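Local coordinates for DNA repair protein rhp9/CRB2 (PDB 2FHD) that probably recognises a methylated lysine of histone H4 through its tandem tudor domains in the response to DNA damage, at residues A14-K17 / G18-F22; T116-I119 / S120-Y123; S4-S7 / F8-V12. One frame throughout, in Å; residues are numbered along the deposited sequence. Where two conformers were deposited one is given.

Contacts 3 and 1 lie at the two ends of strand 11-15 in the first Tudor domain: 4-12 leads into the strand through a tight turn, and 14-22 loops out of it toward strand 23-32. Their centres are about 20 Å apart, on opposite sides of the centre of the chain. Contact 2 belongs to the second Tudor domain, with its centre about 17 Å from each of the others. It meets contact 1 directly, where CD1 of Phe-22 lies 3.6 Å from CD1 of Tyr-123, but does not touch contact 3. Two phosphate ions, probably from the crystallisation liquor, sit at contact 3; a bound phosphate also lies about 3 Å from the side chain of Phe-22 in contact 1.

Contact 1: A14-K17 / G18-F22; sequences AFFK and GYPSF
Phe-16 and Phe-22 close the loop that leads from strand 11-15 to strand 23-32 in the antiparallel, SH3-like sheet of the first Tudor domain. The backbone N of Phe-16 gives a nearly straight bond to Phe-22 O (2.9 Å, 167° at the hydrogen), just beyond the point where Ala-14 pairs with Tyr-24. The tight part is where the Phe-16 ring lies against one side of the loop. With CG anti to the backbone N (chi1 179°), the ring folds along the turning chain: Gly-18 N stands over one face near the rim, and CE2 is 3.6 Å from Gly-18 CA. Gly-18, having no side chain, lets the ring come this close. At the ring's edge, in its plane, lies Pro-20 O, and CE2 also touches Pro-20 CD at 4.0 Å. Beyond the loop, Phe-16 meets Phe-46 edge-to-face and rests on Tyr-24. An alanine in place of Phe-16 would probably leave Gly-18 and Pro-20 without the ring they pack against, and Phe-46 without its edge-to-face partner. The outer side is looser. Lys-17 leads away from the loop, its chain bent at chi3 (32°), and NZ bonds to Thr-53 O, while the exposed Tyr-19 side chain comes no nearer to 14-17 than 4.0 Å, from CD2 to Lys-17 O. Phe-15 and Ser-21 also pack against Tyr-19 of a second subunit. Within the loop that pair meets through carbon, CE1 of the Phe-15 ring lying 3.7 Å from CB of Ser-21.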
loop_
_atom_site.group_PDB
_atom_site.type_symbol
_atom_site.label_atom_id
_atom_site.label_comp_id
_atom_site.label_asym_id
_atom_site.label_seq_id
_atom_site.Cartn_x
_atom_site.Cartn_y
_atom_site.Cartn_z
ATOM N N ALA A 14 2.456 -19.009 4.841
ATOM C CA ALA A 14 2.518 -18.087 5.911
ATOM C C ALA A 14 1.185 -18.245 6.646
ATOM O O ALA A 14 0.142 -18.495 6.026
ATOM C CB ALA A 14 2.731 -16.669 5.350
ATOM N N PHE A 15 1.214 -18.104 7.972
ATOM C CA PHE A 15 -0.007 -18.209 8.775
ATOM C C PHE A 15 -0.875 -16.989 8.564
ATOM O O PHE A 15 -0.411 -15.876 8.811
ATOM C CB PHE A 15 0.364 -18.270 10.241
ATOM C CG PHE A 15 -0.818 -18.295 11.187
ATOM C CD1 PHE A 15 -1.618 -19.426 11.304
ATOM C CD2 PHE A 15 -1.114 -17.177 11.996
ATOM C CE1 PHE A 15 -2.716 -19.465 12.222
ATOM C CE2 PHE A 15 -2.236 -17.200 12.912
ATOM C CZ PHE A 15 -2.995 -18.357 13.059
ATOM N N PHE A 16 -2.113 -17.196 8.141
ATOM C CA PHE A 16 -3.047 -16.120 7.977
ATOM C C PHE A 16 -3.775 -15.879 9.292
ATOM O O PHE A 16 -4.510 -16.744 9.791
ATOM C CB PHE A 16 -4.004 -16.396 6.814
ATOM C CG PHE A 16 -5.028 -15.313 6.615
ATOM C CD1 PHE A 16 -4.668 -14.091 6.048
ATOM C CD2 PHE A 16 -6.356 -15.503 7.027
ATOM C CE1 PHE A 16 -5.633 -13.050 5.869
ATOM C CE2 PHE A 16 -7.322 -14.489 6.845
ATOM C CZ PHE A 16 -6.940 -13.247 6.261
ATOM N N LYS A 17 -3.535 -14.675 9.827
ATOM C CA LYS A 17 -3.833 -14.272 11.212
ATOM C C LYS A 17 -5.289 -13.847 11.428
ATOM O O LYS A 17 -5.768 -13.826 12.589
ATOM C CB LYS A 17 -2.862 -13.171 11.667
ATOM C CG LYS A 17 -1.528 -13.721 12.273
ATOM C CD LYS A 17 -0.341 -12.795 12.254
ATOM C CE LYS A 17 -0.753 -11.384 12.379
ATOM N NZ LYS A 17 0.481 -10.580 12.562
ATOM N N GLY A 18 -5.963 -13.530 10.299
ATOM C CA GLY A 18 -7.413 -13.335 10.204
ATOM C C GLY A 18 -8.172 -14.650 10.309
ATOM O O GLY A 18 -7.579 -15.682 10.654
ATOM N N TYR A 19 -9.472 -14.638 9.986
ATOM C CA TYR A 19 -10.369 -15.626 10.631
ATOM C C TYR A 19 -11.214 -16.691 9.920
ATOM O O TYR A 19 -12.370 -16.926 10.333
ATOM C CB TYR A 19 -11.195 -14.979 11.769
ATOM C CG TYR A 19 -10.668 -15.268 13.185
ATOM C CD1 TYR A 19 -11.544 -15.234 14.313
ATOM C CD2 TYR A 19 -9.303 -15.591 13.398
ATOM C CE1 TYR A 19 -11.065 -15.496 15.610
ATOM C CE2 TYR A 19 -8.813 -15.848 14.682
ATOM C CZ TYR A 19 -9.690 -15.801 15.780
ATOM O OH TYR A 19 -9.173 -16.067 17.027
ATOM N N PRO A 20 -10.686 -17.309 8.842
ATOM C CA PRO A 20 -10.420 -18.785 8.968
ATOM C C PRO A 20 -8.849 -18.928 9.150
ATOM O O PRO A 20 -8.108 -18.369 8.333
ATOM C CB PRO A 20 -10.919 -19.331 7.602
ATOM C CG PRO A 20 -10.487 -18.158 6.561
ATOM C CD PRO A 20 -10.514 -16.811 7.447
ATOM N N SER A 21 -8.366 -19.624 10.191
ATOM C CA SER A 21 -6.897 -19.703 10.391
ATOM C C SER A 21 -6.243 -20.886 9.687
ATOM O O SER A 21 -6.389 -22.024 10.120
ATOM C CB SER A 21 -6.435 -19.586 11.873
ATOM O OG SER A 21 -7.406 -20.004 12.821
ATOM N N PHE A 22 -5.539 -20.596 8.589
ATOM C CA PHE A 22 -4.805 -21.599 7.846
ATOM C C PHE A 22 -3.494 -20.975 7.416
ATOM O O PHE A 22 -3.371 -19.762 7.460
ATOM C CB PHE A 22 -5.625 -22.070 6.623
ATOM C CG PHE A 22 -6.792 -22.947 6.967
ATOM C CD1 PHE A 22 -6.620 -24.324 7.147
ATOM C CD2 PHE A 22 -8.102 -22.414 7.061
ATOM C CE1 PHE A 22 -7.721 -25.142 7.432
ATOM C CE2 PHE A 22 -9.200 -23.248 7.399
ATOM C CZ PHE A 22 -9.008 -24.580 7.582
#

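Contact 2: T116-I119 / S120-Y123; sequences TVPI and STIY
Val-117 points its side chain at Thr-121 across the 3-10 turn that joins the last two strands of this SH3-like Tudor domain. The two side chains cross at about a right angle, although the separation of their methyls is too short in the model to be trusted. Pro-118 comes next. Its O accepts Thr-121 N at 3.2 Å, a bond whose detail is less sure because the oxygen is crowded; its ring carbon CB lies 3.9 Å from Ser-120 OG. At Ile-119 the second i to i+3 bond is clearer: Ile-122 N reaches Ile-119 O at 3.1 Å (162° at the hydrogen). Ile-122 turns CG1 beside its own backbone N (chi1 -62°), which brings CG1 beside the same oxygen, 3.2 Å from Ile-119 O, and within 4.1 Å of Ile-119 CD1, the two apolar side chains meeting at a slant. Ile-119, Ile-122 and Val-117 all rest on Val-106 of strand 105-110, while Val-117 and Thr-121 also touch Ser-72. The turn thus carries the chain from strand 113-118, at one edge of the sheet and paired with 105-110, to strand 122-123 at the other edge, paired with 69-72.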
loop_
_atom_site.group_PDB
_atom_site.type_symbol
_atom_site.label_atom_id
_atom_site.label_comp_id
_atom_site.label_asym_id
_atom_site.label_seq_id
_atom_site.Cartn_x
_atom_site.Cartn_y
_atom_site.Cartn_z
ATOM N N THR A 116 -4.676 -34.181 -9.767
ATOM C CA THR A 116 -3.628 -33.204 -10.072
ATOM C C THR A 116 -4.232 -31.809 -9.961
ATOM O O THR A 116 -5.295 -31.581 -10.506
ATOM C CB THR A 116 -3.088 -33.397 -11.455
ATOM O OG1 THR A 116 -2.440 -34.651 -11.508
ATOM C CG2 THR A 116 -2.077 -32.313 -11.813
ATOM N N VAL A 117 -3.583 -30.900 -9.228
ATOM C CA VAL A 117 -4.179 -29.598 -8.940
ATOM C C VAL A 117 -3.062 -28.510 -9.013
ATOM O O VAL A 117 -1.874 -28.851 -8.872
ATOM C CB VAL A 117 -4.822 -29.773 -7.546
ATOM C CG1 VAL A 117 -4.216 -28.915 -6.462
ATOM C CG2 VAL A 117 -6.393 -29.931 -7.575
ATOM N N PRO A 118 -3.413 -27.239 -9.299
ATOM C CA PRO A 118 -2.379 -26.197 -9.221
ATOM C C PRO A 118 -1.888 -26.018 -7.789
ATOM O O PRO A 118 -2.690 -26.056 -6.861
ATOM C CB PRO A 118 -3.082 -24.926 -9.692
ATOM C CG PRO A 118 -4.289 -25.435 -10.559
ATOM C CD PRO A 118 -4.725 -26.686 -9.719
ATOM N N ILE A 119 -0.574 -25.869 -7.625
ATOM C CA ILE A 119 0.118 -25.687 -6.348
ATOM C C ILE A 119 -0.469 -24.395 -5.633
ATOM O O ILE A 119 -0.603 -24.364 -4.369
ATOM C CB ILE A 119 1.673 -25.608 -6.713
ATOM C CG1 ILE A 119 2.630 -26.583 -5.959
ATOM C CG2 ILE A 119 2.157 -24.222 -6.879
ATOM C CD1 ILE A 119 2.307 -26.720 -4.659
ATOM N N SER A 120 -0.894 -23.376 -6.402
ATOM C CA SER A 120 -1.439 -22.109 -5.808
ATOM C C SER A 120 -2.739 -22.285 -5.010
ATOM O O SER A 120 -3.138 -21.397 -4.226
ATOM C CB SER A 120 -1.738 -21.075 -6.895
ATOM O OG SER A 120 -2.807 -21.501 -7.778
ATOM N N THR A 121 -3.351 -23.455 -5.167
ATOM C CA THR A 121 -4.653 -23.862 -4.569
ATOM C C THR A 121 -4.428 -24.514 -3.143
ATOM O O THR A 121 -5.331 -24.683 -2.337
ATOM C CB THR A 121 -5.204 -24.851 -5.665
ATOM O OG1 THR A 121 -6.372 -24.383 -6.361
ATOM C CG2 THR A 121 -5.128 -26.224 -5.343
ATOM N N ILE A 122 -3.194 -24.851 -2.824
ATOM C CA ILE A 122 -2.868 -25.404 -1.519
ATOM C C ILE A 122 -3.145 -24.494 -0.352
ATOM O O ILE A 122 -2.891 -23.280 -0.387
ATOM C CB ILE A 122 -1.372 -25.856 -1.494
ATOM C CG1 ILE A 122 -1.164 -26.958 -2.540
ATOM C CG2 ILE A 122 -0.854 -26.291 -0.082
ATOM C CD1 ILE A 122 -1.931 -28.283 -2.311
ATOM N N TYR A 123 -3.629 -25.088 0.733
ATOM C CA TYR A 123 -3.633 -24.395 2.022
ATOM C C TYR A 123 -3.494 -25.449 3.076
ATOM O O TYR A 123 -3.697 -26.634 2.789
ATOM C CB TYR A 123 -4.860 -23.524 2.223
ATOM C CG TYR A 123 -6.200 -24.265 2.325
ATOM C CD1 TYR A 123 -6.827 -24.450 3.551
ATOM C CD2 TYR A 123 -6.836 -24.776 1.173
ATOM C CE1 TYR A 123 -8.073 -25.120 3.655
ATOM C CE2 TYR A 123 -8.074 -25.449 1.260
ATOM C CZ TYR A 123 -8.688 -25.597 2.506
ATOM O OH TYR A 123 -9.920 -26.248 2.574
#

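Contact 3: S4-S7 / F8-V12; sequences SRRS and FKNRV. With PO4 (phosphate ion), chain F; PO4 (phosphate ion), chain B.
Ser-7 O accepts Asn-10 N at 3.0 Å, an i to i+3 bond, and Arg-11 N repeats the step onto Phe-8 O, making a single 3-10 turn ahead of strand 11-15. The Ser-7 side chain tightens its start. Its OG, turned beside the carbonyl carbon (chi1 167°), accepts Lys-9 N at 3.2 Å, an ST turn, and lies 3.5 Å from Lys-9 CB. Lys-9 in turn lays CG over one face of the Phe-8 ring, offset toward the rim.

Arg-6 and Asn-10 cross obliquely, Arg-6 CD lying 3.9 Å from Asn-10 ND2, with the guanidinium and amide planes 79° apart. Bent at chi2 (-69°), the Arg-6 chain swings its guanidinium back past its own backbone, where NH1 bonds to Arg-5 O at 2.9 Å. The chain B phosphate meets the edge of the group in its plane: O1 takes a bond from NH2 at 3.1 Å and a weak one from NH1. Ser-4 OG makes a weak bond to O4 of the chain F phosphate. Lys-146, and Arg-6 and Lys-146 of a fourth subunit, also bond to phosphate here, so that positive side chains from two subunits gather where its charge would probably offset theirs.

NE of Arg-6 bonds to Val-29 O and ND2 of Asn-10 to Leu-28 O, fastening the turn to strand 23-32. From there strand 11-15 runs between 23-32 and 59-61, Val-12 pairing with Ala-26 on one side and resting on Ile-59 of the other strand.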
loop_
_atom_site.group_PDB
_atom_site.type_symbol
_atom_site.label_atom_id
_atom_site.label_comp_id
_atom_site.label_asym_id
_atom_site.label_seq_id
_atom_site.Cartn_x
_atom_site.Cartn_y
_atom_site.Cartn_z
ATOM N N SER A 4 4.118 -7.905 -5.550
ATOM C CA SER A 4 5.431 -7.410 -5.501
ATOM C C SER A 4 6.448 -8.550 -5.513
ATOM O O SER A 4 6.110 -9.722 -5.188
ATOM C CB SER A 4 5.498 -6.684 -4.151
ATOM O OG SER A 4 6.618 -7.059 -3.397
ATOM N N ARG A 5 7.662 -8.314 -5.981
ATOM C CA ARG A 5 8.169 -8.592 -7.273
ATOM C C ARG A 5 9.454 -9.138 -6.555
ATOM O O ARG A 5 10.277 -8.382 -6.023
ATOM C CB ARG A 5 8.423 -7.351 -8.117
ATOM C CG ARG A 5 9.570 -7.457 -9.180
ATOM C CD ARG A 5 9.105 -7.600 -10.646
ATOM N NE ARG A 5 8.056 -6.644 -11.035
ATOM C CZ ARG A 5 7.069 -6.898 -11.907
ATOM N NH1 ARG A 5 6.159 -5.957 -12.157
ATOM N NH2 ARG A 5 6.974 -8.091 -12.520
ATOM N N ARG A 6 9.526 -10.455 -6.422
ATOM C CA ARG A 6 10.574 -11.117 -5.677
ATOM C C ARG A 6 10.872 -12.407 -6.458
ATOM O O ARG A 6 10.071 -12.812 -7.297
ATOM C CB ARG A 6 10.061 -11.470 -4.275
ATOM C CG ARG A 6 9.800 -10.327 -3.331
ATOM C CD ARG A 6 11.176 -9.644 -2.921
ATOM N NE ARG A 6 11.056 -8.526 -1.986
ATOM C CZ ARG A 6 10.585 -7.295 -2.273
ATOM N NH1 ARG A 6 10.094 -7.000 -3.485
ATOM N NH2 ARG A 6 10.534 -6.344 -1.308
ATOM N N SER A 7 12.004 -13.062 -6.201
ATOM C CA SER A 7 12.294 -14.373 -6.801
ATOM C C SER A 7 11.281 -15.418 -6.283
ATOM O O SER A 7 10.748 -15.261 -5.174
ATOM C CB SER A 7 13.707 -14.805 -6.369
ATOM O OG SER A 7 13.949 -16.194 -6.672
ATOM N N PHE A 8 11.082 -16.500 -7.031
ATOM C CA PHE A 8 10.199 -17.617 -6.643
ATOM C C PHE A 8 10.669 -18.275 -5.338
ATOM O O PHE A 8 9.864 -18.775 -4.580
ATOM C CB PHE A 8 10.058 -18.680 -7.774
ATOM C CG PHE A 8 11.351 -19.474 -8.075
ATOM C CD1 PHE A 8 12.210 -19.082 -9.088
ATOM C CD2 PHE A 8 11.677 -20.607 -7.347
ATOM C CE1 PHE A 8 13.337 -19.828 -9.375
ATOM C CE2 PHE A 8 12.802 -21.373 -7.635
ATOM C CZ PHE A 8 13.634 -20.991 -8.639
ATOM N N LYS A 9 11.972 -18.250 -5.116
ATOM C CA LYS A 9 12.624 -18.722 -3.884
ATOM C C LYS A 9 12.114 -18.019 -2.585
ATOM O O LYS A 9 12.225 -18.582 -1.523
ATOM C CB LYS A 9 14.132 -18.539 -4.073
ATOM C CG LYS A 9 14.667 -19.569 -5.049
ATOM C CD LYS A 9 15.983 -19.186 -5.735
ATOM C CE LYS A 9 16.736 -20.462 -6.271
ATOM N NZ LYS A 9 18.148 -20.214 -6.839
ATOM N N ASN A 10 11.540 -16.812 -2.717
ATOM C CA ASN A 10 10.750 -16.149 -1.667
ATOM C C ASN A 10 9.307 -16.659 -1.385
ATOM O O ASN A 10 8.638 -16.140 -0.474
ATOM C CB ASN A 10 10.629 -14.653 -1.914
ATOM C CG ASN A 10 11.965 -13.954 -1.785
ATOM O OD1 ASN A 10 12.942 -14.405 -2.367
ATOM N ND2 ASN A 10 12.022 -12.862 -0.984
ATOM N N ARG A 11 8.846 -17.654 -2.134
ATOM C CA ARG A 11 7.540 -18.237 -1.832
ATOM C C ARG A 11 7.515 -19.022 -0.515
ATOM O O ARG A 11 8.347 -19.919 -0.278
ATOM C CB ARG A 11 7.065 -19.101 -3.009
ATOM C CG ARG A 11 6.907 -18.323 -4.335
ATOM C CD ARG A 11 5.728 -17.322 -4.255
ATOM N NE ARG A 11 4.457 -18.004 -4.314
ATOM C CZ ARG A 11 3.306 -17.418 -4.030
ATOM N NH1 ARG A 11 3.332 -16.181 -3.615
ATOM N NH2 ARG A 11 2.136 -18.069 -4.135
ATOM N N VAL A 12 6.511 -18.705 0.301
ATOM C CA VAL A 12 6.331 -19.288 1.630
ATOM C C VAL A 12 4.887 -19.759 1.776
ATOM O O VAL A 12 4.037 -19.437 0.921
ATOM C CB VAL A 12 6.740 -18.276 2.821
ATOM C CG1 VAL A 12 8.290 -18.033 2.758
ATOM C CG2 VAL A 12 5.991 -16.868 2.738
HETATM P P PO4 F . 8.162 -3.842 -6.263
HETATM O O1 PO4 F . 7.828 -2.342 -6.231
HETATM O O2 PO4 F . 7.372 -4.511 -7.392
HETATM O O3 PO4 F . 9.651 -4.105 -6.473
HETATM O O4 PO4 F . 7.834 -4.437 -4.883
HETATM P P PO4 B . 10.130 -2.763 -3.220
HETATM O O1 PO4 B . 9.189 -3.803 -2.591
HETATM O O2 PO4 B . 10.972 -2.112 -2.118
HETATM O O3 PO4 B . 11.060 -3.374 -4.264
HETATM O O4 PO4 B . 9.274 -1.740 -3.986
#